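Local coordinates for protein class B carbapenemase GOB-18 (Elizabethkingia meningoseptica, PDB 5K0W) that binds two zinc ions and probably hydrolyses beta-lactam antibiotics, carbapenems among them, as a class B3 metallo-beta-lactamase, at residues Tyr50-Tyr55 / Thr68-Ser73; Thr97-Asp102 / Asp126-Gly131; Asp121-Asp126 / Leu169-Gly174. All coordinates share one frame; numbering follows the deposited sequence.

In the fold
Contacts 1 and 2 are buried beside the dizinc site, whereas contact 3 is partly buried, the side chain of Asp-121 about 14 Å from a zinc. Contact 1 joins two loops of the seven-stranded sheet through a leucine and a water; contact 2 sets the metal-binding loop against helix 125-129; contact 3 links the entry to that same helix with strand 165-171 of the other sheet. Contacts 2 and 3 share Asp-126 and touch where Asp-124 approaches Ala-99, and contact 1 reaches contact 2 by packing Leu-52 and Thr-70 on Tyr-101 and Asp-102. The chemistry is apolar with one bridging water in contact 1, apolar plus metal coordination in contact 2, and a directed carboxylate-imidazole bond in contact 3.

Contact 1 (Tyr50-Tyr55 / Thr68-Ser73); sequences YDLASY and TGTAES
The peptide group joining Gly-69 to Thr-70 is the flat group touched across this contact. Leu-52 CD1 comes in beyond the edge formed by Gly-69 CA and Thr-70 N, 3.8 Å from each, somewhat out of the peptide plane and on the side away from Gly-69 O. In the metallo-beta-lactamase fold these are two loops of the seven-stranded sheet, one leading into strand 55-59 and the other running from strand 62-66 to helix 73-83; the side chain of Leu-52 lies about 5 Å from a zinc ion, against Asp-102. Leu-52 reaches across with CG anti to its carbonyl carbon (chi1 -51°) and an extended second torsion, which also brings CD1 to 3.9 Å from Thr-70 CG2. With chi1 at 61°, Thr-70 has CG2 anti to its carbonyl carbon and turned to the leucine, while OG1 hydrogen-bonds Asn-32 OD1. Next to Leu-52, Asp-51 holds ND1 of the zinc ligand His-241, a second-shell link from this loop to the metal. A type I turn from Thr-70 to Ser-73 bends the chain toward the helix. Between the two segments the polar link is a water that donates to Ala-53 O at 3.0 Å and accepts from Gly-69 N at 2.8 Å.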
ATOM      1  N   TYR A  50       5.571 -11.095  -6.254  1.00 16.88           N
ATOM      2  CA  TYR A  50       7.013 -10.885  -6.167  1.00 16.60           C
ATOM      3  C   TYR A  50       7.379  -9.443  -5.812  1.00 18.43           C
ATOM      4  O   TYR A  50       8.183  -9.241  -4.915  1.00 18.05           O
ATOM      5  CB  TYR A  50       7.755 -11.398  -7.420  1.00 18.74           C
ATOM      6  CG  TYR A  50       9.229 -11.628  -7.165  1.00 21.88           C
ATOM      7  CD1 TYR A  50       9.678 -12.795  -6.550  1.00 23.89           C
ATOM      8  CD2 TYR A  50      10.170 -10.654  -7.485  1.00 23.43           C
ATOM      9  CE1 TYR A  50      11.031 -13.003  -6.290  1.00 25.32           C
ATOM     10  CE2 TYR A  50      11.528 -10.852  -7.237  1.00 25.03           C
ATOM     11  CZ  TYR A  50      11.952 -12.020  -6.622  1.00 34.41           C
ATOM     12  OH  TYR A  50      13.289 -12.211  -6.367  1.00 37.69           O
ATOM     13  N   ASP A  51       6.748  -8.448  -6.453  1.00 15.13           N
ATOM     14  CA  ASP A  51       7.021  -7.047  -6.131  1.00 15.38           C
ATOM     15  C   ASP A  51       5.844  -6.288  -5.515  1.00 18.92           C
ATOM     16  O   ASP A  51       6.068  -5.348  -4.756  1.00 19.20           O
ATOM     17  CB  ASP A  51       7.575  -6.278  -7.344  1.00 17.57           C
ATOM     18  CG  ASP A  51       8.182  -4.940  -6.955  1.00 21.18           C
ATOM     19  OD1 ASP A  51       8.900  -4.886  -5.930  1.00 21.69           O
ATOM     20  OD2 ASP A  51       7.930  -3.956  -7.661  1.00 24.21           O
ATOM     21  N   LEU A  52       4.606  -6.672  -5.841  1.00 15.39           N
ATOM     22  CA  LEU A  52       3.443  -5.961  -5.327  1.00 15.97           C
ATOM     23  C   LEU A  52       2.999  -6.452  -3.983  1.00 21.63           C
ATOM     24  O   LEU A  52       2.310  -7.472  -3.878  1.00 23.98           O
ATOM     25  CB  LEU A  52       2.301  -5.874  -6.359  1.00 16.08           C
ATOM     26  CG  LEU A  52       2.716  -5.356  -7.745  1.00 20.89           C
ATOM     27  CD1 LEU A  52       1.563  -5.427  -8.739  1.00 22.21           C
ATOM     28  CD2 LEU A  52       3.279  -3.956  -7.662  1.00 20.15           C
ATOM     29  N   ALA A  53       3.430  -5.739  -2.947  1.00 17.05           N
ATOM     30  CA  ALA A  53       3.137  -6.067  -1.557  1.00 17.39           C
ATOM     31  C   ALA A  53       1.662  -5.973  -1.208  1.00 22.16           C
ATOM     32  O   ALA A  53       0.999  -4.971  -1.507  1.00 22.45           O
ATOM     33  CB  ALA A  53       3.957  -5.190  -0.621  1.00 18.02           C
ATOM     34  N   SER A  54       1.157  -7.050  -0.599  1.00 17.79           N
ATOM     35  CA  SER A  54      -0.207  -7.187  -0.097  1.00 17.31           C
ATOM     36  C   SER A  54      -0.067  -7.757   1.304  1.00 19.92           C
ATOM     37  O   SER A  54       0.581  -8.784   1.484  1.00 19.89           O
ATOM     38  CB  SER A  54      -1.050  -8.096  -0.993  1.00 19.56           C
ATOM     39  OG  SER A  54      -2.352  -8.279  -0.461  1.00 24.70           O
ATOM     40  N   TYR A  55      -0.614  -7.059   2.296  1.00 16.24           N
ATOM     41  CA  TYR A  55      -0.491  -7.428   3.706  1.00 15.76           C
ATOM     42  C   TYR A  55      -1.772  -7.974   4.307  1.00 21.72           C
ATOM     43  O   TYR A  55      -2.852  -7.417   4.099  1.00 22.89           O
ATOM     44  CB  TYR A  55       0.054  -6.240   4.524  1.00 15.79           C
ATOM     45  CG  TYR A  55       1.404  -5.786   4.013  1.00 15.68           C
ATOM     46  CD1 TYR A  55       2.549  -6.538   4.251  1.00 18.31           C
ATOM     47  CD2 TYR A  55       1.520  -4.667   3.204  1.00 15.13           C
ATOM     48  CE1 TYR A  55       3.786  -6.162   3.730  1.00 17.81           C
ATOM     49  CE2 TYR A  55       2.755  -4.273   2.692  1.00 15.80           C
ATOM     50  CZ  TYR A  55       3.883  -5.032   2.949  1.00 18.89           C
ATOM     51  OH  TYR A  55       5.099  -4.690   2.432  1.00 14.83           O
ATOM     52  N   THR A  68      -3.709  -4.827  -2.998  1.00 22.05           N
ATOM     53  CA  THR A  68      -4.101  -5.994  -3.783  1.00 22.12           C
ATOM     54  C   THR A  68      -3.389  -6.321  -5.106  1.00 30.17           C
ATOM     55  O   THR A  68      -3.935  -7.151  -5.849  1.00 32.24           O
ATOM     56  CB  THR A  68      -5.604  -5.925  -4.154  1.00 25.24           C
ATOM     57  OG1 THR A  68      -5.815  -4.982  -5.221  1.00 22.01           O
ATOM     58  CG2 THR A  68      -6.535  -5.731  -2.964  1.00 18.45           C
ATOM     59  N   GLY A  69      -2.281  -5.669  -5.459  1.00 25.58           N
ATOM     60  CA  GLY A  69      -1.652  -5.941  -6.761  1.00 24.45           C
ATOM     61  C   GLY A  69      -2.551  -5.614  -7.956  1.00 26.29           C
ATOM     62  O   GLY A  69      -3.630  -5.051  -7.767  1.00 23.81           O
ATOM     63  N   THR A  70      -2.146  -6.004  -9.201  1.00 24.31           N
ATOM     64  CA  THR A  70      -2.912  -5.760 -10.444  1.00 23.59           C
ATOM     65  C   THR A  70      -4.153  -6.659 -10.497  1.00 27.38           C
ATOM     66  O   THR A  70      -4.425  -7.358  -9.524  1.00 25.75           O
ATOM     67  CB  THR A  70      -2.027  -5.963 -11.681  1.00 30.07           C
ATOM     68  OG1 THR A  70      -1.552  -7.309 -11.700  1.00 31.39           O
ATOM     69  CG2 THR A  70      -0.876  -4.976 -11.754  1.00 29.74           C
ATOM     70  N   ALA A  71      -4.912  -6.646 -11.620  1.00 25.44           N
ATOM     71  CA  ALA A  71      -6.110  -7.493 -11.795  1.00 25.18           C
ATOM     72  C   ALA A  71      -5.771  -8.975 -11.688  1.00 29.15           C
ATOM     73  O   ALA A  71      -6.462  -9.709 -10.985  1.00 29.92           O
ATOM     74  CB  ALA A  71      -6.771  -7.214 -13.132  1.00 25.70           C
ATOM     75  N   GLU A  72      -4.683  -9.396 -12.336  1.00 25.94           N
ATOM     76  CA  GLU A  72      -4.213 -10.783 -12.339  1.00 26.61           C
ATOM     77  C   GLU A  72      -3.575 -11.271 -11.006  1.00 30.65           C
ATOM     78  O   GLU A  72      -3.205 -12.439 -10.898  1.00 29.49           O
ATOM     79  CB  GLU A  72      -3.354 -11.088 -13.591  1.00 28.04           C
ATOM     80  CG  GLU A  72      -2.121 -10.220 -13.764  1.00 42.94           C
ATOM     81  CD  GLU A  72      -2.324  -8.945 -14.560  1.00 71.77           C
ATOM     82  OE1 GLU A  72      -1.646  -8.803 -15.603  1.00 70.17           O
ATOM     83  OE2 GLU A  72      -3.121  -8.076 -14.130  1.00 61.27           O
ATOM     84  N   SER A  73      -3.475 -10.377 -10.001  1.00 29.41           N
ATOM     85  CA  SER A  73      -2.929 -10.714  -8.685  0.57 29.96           C
ATOM     86  C   SER A  73      -4.019 -11.339  -7.796  1.00 35.56           C
ATOM     87  O   SER A  73      -3.703 -11.917  -6.747  1.00 37.54           O
ATOM     88  CB  SER A  73      -2.359  -9.475  -8.008  0.57 32.76           C
ATOM     89  OG  SER A  73      -3.416  -8.754  -7.401  0.57 39.05           O
TER
HETATM   90  O   HOH W   1      -0.376  -4.150  -4.081  1.00 17.11           O

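Contact 2 (Thr97-Asp102 / Asp126-Gly131); sequences TQAHYD and DVLRTG. With ZN (zinc ion), chain D; ZN (zinc ion), chain C.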
ATOM      1  N   THR A  97      -2.658   1.818   0.448  1.00 18.88           N
ATOM      2  CA  THR A  97      -1.575   2.760   0.740  1.00 17.69           C
ATOM      3  C   THR A  97      -1.477   3.837  -0.347  1.00 20.80           C
ATOM      4  O   THR A  97      -0.873   4.883  -0.105  1.00 20.55           O
ATOM      5  CB  THR A  97      -0.230   2.053   1.000  1.00 22.79           C
ATOM      6  OG1 THR A  97       0.125   1.272  -0.140  1.00 19.35           O
ATOM      7  CG2 THR A  97      -0.239   1.209   2.270  1.00 20.37           C
ATOM      8  N   GLN A  98      -2.060   3.575  -1.544  1.00 15.51           N
ATOM      9  CA  GLN A  98      -2.069   4.464  -2.704  1.00 16.14           C
ATOM     10  C   GLN A  98      -3.102   3.972  -3.741  1.00 24.98           C
ATOM     11  O   GLN A  98      -3.269   2.760  -3.902  1.00 25.20           O
ATOM     12  CB  GLN A  98      -0.661   4.588  -3.336  1.00 16.93           C
ATOM     13  CG  GLN A  98      -0.007   3.255  -3.684  1.00 18.86           C
ATOM     14  CD  GLN A  98       1.171   3.419  -4.608  1.00 22.92           C
ATOM     15  OE1 GLN A  98       1.007   3.618  -5.820  1.00  5.26           O
ATOM     16  NE2 GLN A  98       2.392   3.269  -4.063  1.00 12.47           N
ATOM     17  N   ALA A  99      -3.784   4.913  -4.444  1.00 22.71           N
ATOM     18  CA  ALA A  99      -4.823   4.598  -5.443  1.00 22.02           C
ATOM     19  C   ALA A  99      -4.312   4.469  -6.875  1.00 25.38           C
ATOM     20  O   ALA A  99      -4.734   5.210  -7.775  1.00 24.99           O
ATOM     21  CB  ALA A  99      -5.984   5.584  -5.359  1.00 22.48           C
ATOM     22  N   HIS A 100      -3.396   3.500  -7.079  1.00 20.71           N
ATOM     23  CA  HIS A 100      -2.842   3.133  -8.385  1.00 18.85           C
ATOM     24  C   HIS A 100      -3.203   1.683  -8.662  1.00 23.54           C
ATOM     25  O   HIS A 100      -3.223   0.883  -7.719  1.00 23.42           O
ATOM     26  CB  HIS A 100      -1.330   3.337  -8.410  1.00 18.63           C
ATOM     27  CG  HIS A 100      -0.899   4.758  -8.578  1.00 21.56           C
ATOM     28  ND1 HIS A 100       0.358   5.169  -8.208  1.00 23.07           N
ATOM     29  CD2 HIS A 100      -1.573   5.818  -9.074  1.00 22.97           C
ATOM     30  CE1 HIS A 100       0.409   6.457  -8.490  1.00 22.07           C
ATOM     31  NE2 HIS A 100      -0.720   6.885  -9.031  1.00 22.44           N
ATOM     32  N   TYR A 101      -3.512   1.344  -9.941  1.00 21.06           N
ATOM     33  CA  TYR A 101      -3.911  -0.004 -10.410  1.00 20.86           C
ATOM     34  C   TYR A 101      -3.054  -1.165  -9.867  1.00 23.80           C
ATOM     35  O   TYR A 101      -3.572  -2.267  -9.686  1.00 22.68           O
ATOM     36  CB  TYR A 101      -4.029  -0.069 -11.949  1.00 21.72           C
ATOM     37  CG  TYR A 101      -2.710  -0.192 -12.669  1.00 23.32           C
ATOM     38  CD1 TYR A 101      -1.906   0.918 -12.881  1.00 24.35           C
ATOM     39  CD2 TYR A 101      -2.262  -1.422 -13.142  1.00 25.73           C
ATOM     40  CE1 TYR A 101      -0.674   0.807 -13.526  1.00 24.40           C
ATOM     41  CE2 TYR A 101      -1.032  -1.544 -13.800  1.00 26.94           C
ATOM     42  CZ  TYR A 101      -0.240  -0.424 -13.983  1.00 32.43           C
ATOM     43  OH  TYR A 101       0.965  -0.523 -14.633  1.00 33.74           O
ATOM     44  N   ASP A 102      -1.751  -0.917  -9.623  1.00 20.54           N
ATOM     45  CA  ASP A 102      -0.828  -1.930  -9.113  1.00 20.29           C
ATOM     46  C   ASP A 102      -1.018  -2.226  -7.604  1.00 24.28           C
ATOM     47  O   ASP A 102      -0.305  -3.061  -7.057  1.00 25.28           O
ATOM     48  CB  ASP A 102       0.635  -1.605  -9.483  1.00 21.42           C
ATOM     49  CG  ASP A 102       1.164  -0.290  -8.950  1.00 29.43           C
ATOM     50  OD1 ASP A 102       0.460   0.742  -9.098  1.00 27.47           O
ATOM     51  OD2 ASP A 102       2.314  -0.276  -8.444  1.00 37.53           O
ATOM     52  N   ASP A 126     -12.322  10.005  -5.410  1.00 21.77           N
ATOM     53  CA  ASP A 126     -12.658  10.183  -6.823  1.00 21.80           C
ATOM     54  C   ASP A 126     -11.873   9.270  -7.747  1.00 27.57           C
ATOM     55  O   ASP A 126     -12.479   8.659  -8.625  1.00 28.55           O
ATOM     56  CB  ASP A 126     -12.626  11.662  -7.255  1.00 23.79           C
ATOM     57  CG  ASP A 126     -13.834  12.472  -6.767  1.00 37.92           C
ATOM     58  OD1 ASP A 126     -14.943  11.879  -6.635  1.00 39.10           O
ATOM     59  OD2 ASP A 126     -13.673  13.694  -6.507  1.00 43.94           O
ATOM     60  N   VAL A 127     -10.557   9.083  -7.496  1.00 22.69           N
ATOM     61  CA  VAL A 127      -9.719   8.159  -8.279  1.00 21.15           C
ATOM     62  C   VAL A 127     -10.302   6.719  -8.232  1.00 25.49           C
ATOM     63  O   VAL A 127     -10.340   6.024  -9.258  1.00 24.90           O
ATOM     64  CB  VAL A 127      -8.225   8.235  -7.840  1.00 22.69           C
ATOM     65  CG1 VAL A 127      -7.367   7.190  -8.557  1.00 21.79           C
ATOM     66  CG2 VAL A 127      -7.663   9.630  -8.072  1.00 22.09           C
ATOM     67  N   LEU A 128     -10.795   6.310  -7.056  1.00 22.69           N
ATOM     68  CA  LEU A 128     -11.347   4.976  -6.861  1.00 24.06           C
ATOM     69  C   LEU A 128     -12.709   4.754  -7.499  1.00 30.09           C
ATOM     70  O   LEU A 128     -12.948   3.694  -8.080  1.00 30.78           O
ATOM     71  CB  LEU A 128     -11.323   4.581  -5.385  1.00 24.40           C
ATOM     72  CG  LEU A 128      -9.923   4.222  -4.889  1.00 29.31           C
ATOM     73  CD1 LEU A 128      -9.701   4.697  -3.500  1.00 29.22           C
ATOM     74  CD2 LEU A 128      -9.651   2.739  -5.026  1.00 31.42           C
ATOM     75  N   ARG A 129     -13.576   5.768  -7.434  1.00 26.00           N
ATOM     76  CA  ARG A 129     -14.919   5.725  -8.003  1.00 25.12           C
ATOM     77  C   ARG A 129     -14.890   5.782  -9.539  1.00 27.70           C
ATOM     78  O   ARG A 129     -15.815   5.272 -10.178  1.00 28.88           O
ATOM     79  CB  ARG A 129     -15.779   6.859  -7.424  1.00 24.37           C
ATOM     80  CG  ARG A 129     -16.027   6.729  -5.929  1.00 38.93           C
ATOM     81  CD  ARG A 129     -16.842   7.892  -5.403  1.00 53.11           C
ATOM     82  NE  ARG A 129     -18.274   7.595  -5.428  1.00 66.34           N
ATOM     83  CZ  ARG A 129     -18.993   7.257  -4.361  1.00 73.56           C
ATOM     84  NH1 ARG A 129     -18.423   7.186  -3.162  1.00 50.25           N
ATOM     85  NH2 ARG A 129     -20.289   7.001  -4.482  1.00 56.54           N
ATOM     86  N   THR A 130     -13.835   6.404 -10.119  1.00 20.75           N
ATOM     87  CA  THR A 130     -13.643   6.562 -11.561  1.00 19.03           C
ATOM     88  C   THR A 130     -12.653   5.554 -12.152  1.00 23.15           C
ATOM     89  O   THR A 130     -12.308   5.666 -13.331  1.00 22.59           O
ATOM     90  CB  THR A 130     -13.206   7.980 -11.929  1.00 21.92           C
ATOM     91  OG1 THR A 130     -11.836   8.184 -11.573  1.00 23.63           O
ATOM     92  CG2 THR A 130     -14.127   9.059 -11.385  1.00 18.98           C
ATOM     93  N   GLY A 131     -12.196   4.604 -11.334  1.00 20.42           N
ATOM     94  CA  GLY A 131     -11.253   3.570 -11.743  1.00 20.42           C
ATOM     95  C   GLY A 131      -9.972   4.096 -12.370  1.00 23.68           C
ATOM     96  O   GLY A 131      -9.418   3.471 -13.277  1.00 21.66           O
TER
HETATM   97 ZN    ZN D 302       2.040   4.238  -7.461  1.00 25.92          ZN
HETATM   98 ZN    ZN C 301       3.060   0.925  -6.875  1.00 25.24          ZN
HETATM   99  O   HOH W   2       3.596   2.882  -7.245  1.00 29.18           O
HETATM  100  O   HOH W   3       3.082   4.617  -9.372  1.00 23.51           O
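Ala-99 points its CB at helix 125-129 in an apolar contact, touching Val-127 CG1 at 3.8 Å and, less closely, Leu-128 CG at 4.2 Å. Val-127 has CG1 anti to its backbone N (chi1 175°), which turns this branch to the loop and lays it against Ala-99 O at 3.4 Å. Leu-128 continues past the alanine onto Phe-118 and Val-120 of strand 117-121.

The same loop carries three of the zinc ligands. The stretch from Gln-98 to His-103 is the HxHxDH zinc motif of the metallo-beta-lactamases, with glutamine in place of the first histidine and His-100 at the N-cap position of helix 101-104. Gln-98 OE1 binds the first zinc at 2.0 Å and His-100 ND1 binds it at 2.1 Å, while His-175 and two waters complete five ligands. Asp-102 OD2 binds the second zinc at 2.1 Å, joined by His-103, His-241 and the one water that bridges both metals. The amide of Gln-98 is held in rotation from both ends, OE1 by zinc and NE2 by a hydrogen bond to Asn-199.

No hydrogen bond joins the two segments. Where helix 125-129 ends, Thr-130 turns back on Asp-126 O with both N, at 3.0 Å, and OG1, at 3.1 Å, the hydroxyl tilted 31° from the carbonyl plane and also hydrogen-bonded to Ser-134 N.

Contact 3 (Asp121-Asp126 / Leu169-Gly174); sequences DKADVD and LLHHPG
His-171 donates from ND1 to Asp-121 OD2 at 2.7 Å, a nearly straight bond (163°) that arrives on the syn lone pair of the carboxylate and close to the plane of the imidazole. This His-carboxylate pair ties together the two sheets of the metallo-beta-lactamase sandwich: Asp-121 ends strand 117-121 of one, His-171 ends strand 165-171 of the other. Both residues carry CG anti to the backbone N (chi1 -163° in Asp-121), which brings carboxylate and imidazole together. Their side chains cross at about a right angle, with carboxylate and ring planes 42° apart. Around the bond, Leu-169 CD2 packs against Asp-121 OD2 at 3.7 Å, and Ala-123 CB approaches His-171 CE1 at 4.3 Å. Pro-173 CD sits 3.5 Å above one face of the imidazole, offset toward the rim. The aspartate lies buried against Cys-180, and its charge would be expected to polarise the imidazole. Further out, His-171 N is hydrogen-bonded to Asp-156 OD1, and Asp-124 OD2 hydrogen-bonds Thr-176 OG1, in the loop after strand 165-171. Asp-124 N bonds to Asp-121 O at 3.1 Å, holding the backbone. The carboxylate itself is positioned by an Asx turn, OD1 of Asp-121 accepting from Ala-123 N at 3.3 Å through the anti lone pair.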
ATOM      1  N   ASP A 121      -8.440   6.685   2.301  1.00 26.92           N
ATOM      2  CA  ASP A 121      -8.063   8.073   2.559  1.00 26.84           C
ATOM      3  C   ASP A 121      -9.031   8.936   1.767  1.00 29.69           C
ATOM      4  O   ASP A 121      -9.256   8.659   0.584  1.00 30.73           O
ATOM      5  CB  ASP A 121      -6.638   8.319   2.060  1.00 29.17           C
ATOM      6  CG  ASP A 121      -5.971   9.570   2.604  1.00 44.29           C
ATOM      7  OD1 ASP A 121      -6.522  10.681   2.397  1.00 46.48           O
ATOM      8  OD2 ASP A 121      -4.866   9.450   3.172  1.00 47.41           O
ATOM      9  N   LYS A 122      -9.639   9.942   2.417  1.00 23.12           N
ATOM     10  CA  LYS A 122     -10.622  10.813   1.787  1.00 21.47           C
ATOM     11  C   LYS A 122     -10.136  11.395   0.459  1.00 25.26           C
ATOM     12  O   LYS A 122     -10.880  11.364  -0.527  1.00 26.59           O
ATOM     13  CB  LYS A 122     -11.083  11.914   2.744  1.00 22.86           C
ATOM     14  CG  LYS A 122     -12.444  12.503   2.393  1.00 27.18           C
ATOM     15  CD  LYS A 122     -12.788  13.641   3.323  1.00 34.78           C
ATOM     16  CE  LYS A 122     -14.176  14.164   3.096  1.00 43.34           C
ATOM     17  NZ  LYS A 122     -14.195  15.646   3.157  1.00 53.18           N
ATOM     18  N   ALA A 123      -8.877  11.852   0.408  1.00 19.14           N
ATOM     19  CA  ALA A 123      -8.288  12.448  -0.788  1.00 18.16           C
ATOM     20  C   ALA A 123      -8.244  11.572  -2.053  1.00 21.95           C
ATOM     21  O   ALA A 123      -8.106  12.125  -3.143  1.00 23.62           O
ATOM     22  CB  ALA A 123      -6.910  12.992  -0.471  1.00 18.40           C
ATOM     23  N   ASP A 124      -8.344  10.235  -1.922  1.00 16.96           N
ATOM     24  CA  ASP A 124      -8.280   9.319  -3.068  1.00 16.72           C
ATOM     25  C   ASP A 124      -9.631   8.771  -3.569  1.00 22.08           C
ATOM     26  O   ASP A 124      -9.659   8.018  -4.543  1.00 23.11           O
ATOM     27  CB  ASP A 124      -7.262   8.199  -2.823  1.00 18.31           C
ATOM     28  CG  ASP A 124      -5.835   8.488  -3.304  1.00 29.38           C
ATOM     29  OD1 ASP A 124      -5.659   9.372  -4.211  1.00 27.01           O
ATOM     30  OD2 ASP A 124      -4.897   7.789  -2.832  1.00 35.32           O
ATOM     31  N   VAL A 125     -10.740   9.187  -2.934  1.00 17.70           N
ATOM     32  CA  VAL A 125     -12.104   8.783  -3.253  1.00 18.32           C
ATOM     33  C   VAL A 125     -12.485   8.831  -4.745  1.00 24.37           C
ATOM     34  O   VAL A 125     -12.909   7.804  -5.282  1.00 23.62           O
ATOM     35  CB  VAL A 125     -13.109   9.499  -2.324  1.00 22.97           C
ATOM     36  CG1 VAL A 125     -14.511   9.588  -2.921  1.00 22.57           C
ATOM     37  CG2 VAL A 125     -13.147   8.800  -0.981  1.00 23.39           C
ATOM     38  N   ASP A 126     -12.322  10.005  -5.410  1.00 21.77           N
ATOM     39  CA  ASP A 126     -12.658  10.183  -6.823  1.00 21.80           C
ATOM     40  C   ASP A 126     -11.873   9.270  -7.747  1.00 27.57           C
ATOM     41  O   ASP A 126     -12.479   8.659  -8.625  1.00 28.55           O
ATOM     42  CB  ASP A 126     -12.626  11.662  -7.255  1.00 23.79           C
ATOM     43  CG  ASP A 126     -13.834  12.472  -6.767  1.00 37.92           C
ATOM     44  OD1 ASP A 126     -14.943  11.879  -6.635  1.00 39.10           O
ATOM     45  OD2 ASP A 126     -13.673  13.694  -6.507  1.00 43.94           O
ATOM     46  N   LEU A 169      -4.203   5.409  10.501  1.00 19.42           N
ATOM     47  CA  LEU A 169      -3.900   5.883   9.159  1.00 18.55           C
ATOM     48  C   LEU A 169      -3.014   7.114   9.288  1.00 21.02           C
ATOM     49  O   LEU A 169      -3.356   8.050  10.007  1.00 20.64           O
ATOM     50  CB  LEU A 169      -5.187   6.232   8.393  1.00 18.41           C
ATOM     51  CG  LEU A 169      -5.008   6.530   6.894  1.00 21.75           C
ATOM     52  CD1 LEU A 169      -6.062   5.815   6.059  1.00 20.56           C
ATOM     53  CD2 LEU A 169      -4.997   8.022   6.629  1.00 22.62           C
ATOM     54  N   LEU A 170      -1.890   7.119   8.578  1.00 17.21           N
ATOM     55  CA  LEU A 170      -0.985   8.260   8.549  1.00 16.59           C
ATOM     56  C   LEU A 170      -1.055   8.835   7.131  1.00 21.24           C
ATOM     57  O   LEU A 170      -0.589   8.194   6.185  1.00 21.81           O
ATOM     58  CB  LEU A 170       0.462   7.855   8.912  1.00 16.57           C
ATOM     59  CG  LEU A 170       0.676   7.081  10.230  1.00 21.57           C
ATOM     60  CD1 LEU A 170       2.069   6.513  10.310  1.00 21.44           C
ATOM     61  CD2 LEU A 170       0.386   7.943  11.444  1.00 22.90           C
ATOM     62  N   HIS A 171      -1.677  10.015   6.977  1.00 16.51           N
ATOM     63  CA  HIS A 171      -1.808  10.691   5.696  1.00 16.54           C
ATOM     64  C   HIS A 171      -0.423  11.112   5.189  1.00 21.79           C
ATOM     65  O   HIS A 171       0.248  11.946   5.814  1.00 22.26           O
ATOM     66  CB  HIS A 171      -2.747  11.891   5.847  1.00 17.79           C
ATOM     67  CG  HIS A 171      -3.099  12.589   4.564  1.00 21.50           C
ATOM     68  ND1 HIS A 171      -3.732  11.923   3.518  1.00 23.12           N
ATOM     69  CD2 HIS A 171      -2.950  13.888   4.217  1.00 22.45           C
ATOM     70  CE1 HIS A 171      -3.902  12.826   2.567  1.00 21.67           C
ATOM     71  NE2 HIS A 171      -3.448  14.017   2.938  1.00 21.94           N
ATOM     72  N   HIS A 172       0.032  10.466   4.092  1.00 17.70           N
ATOM     73  CA  HIS A 172       1.325  10.716   3.451  1.00 17.14           C
ATOM     74  C   HIS A 172       1.116  11.037   1.956  1.00 23.85           C
ATOM     75  O   HIS A 172       1.431  10.191   1.105  1.00 24.97           O
ATOM     76  CB  HIS A 172       2.256   9.513   3.668  1.00 17.41           C
ATOM     77  CG  HIS A 172       2.689   9.329   5.100  1.00 20.53           C
ATOM     78  ND1 HIS A 172       3.044   8.088   5.589  1.00 21.80           N
ATOM     79  CD2 HIS A 172       2.802  10.235   6.103  1.00 20.98           C
ATOM     80  CE1 HIS A 172       3.340   8.271   6.866  1.00 20.39           C
ATOM     81  NE2 HIS A 172       3.219   9.544   7.216  1.00 20.59           N
ATOM     82  N   PRO A 173       0.538  12.223   1.604  1.00 20.41           N
ATOM     83  CA  PRO A 173       0.245  12.504   0.183  1.00 19.96           C
ATOM     84  C   PRO A 173       1.455  12.787  -0.710  1.00 22.72           C
ATOM     85  O   PRO A 173       2.580  12.881  -0.240  1.00 23.09           O
ATOM     86  CB  PRO A 173      -0.717  13.694   0.252  1.00 21.61           C
ATOM     87  CG  PRO A 173      -0.349  14.401   1.508  1.00 26.04           C
ATOM     88  CD  PRO A 173       0.084  13.335   2.473  1.00 22.13           C
ATOM     89  N   GLY A 174       1.197  12.913  -2.000  1.00 17.63           N
ATOM     90  CA  GLY A 174       2.211  13.204  -2.995  1.00 16.11           C
ATOM     91  C   GLY A 174       2.177  12.178  -4.095  1.00 18.36           C
ATOM     92  O   GLY A 174       1.841  12.500  -5.225  1.00 16.79           O
TER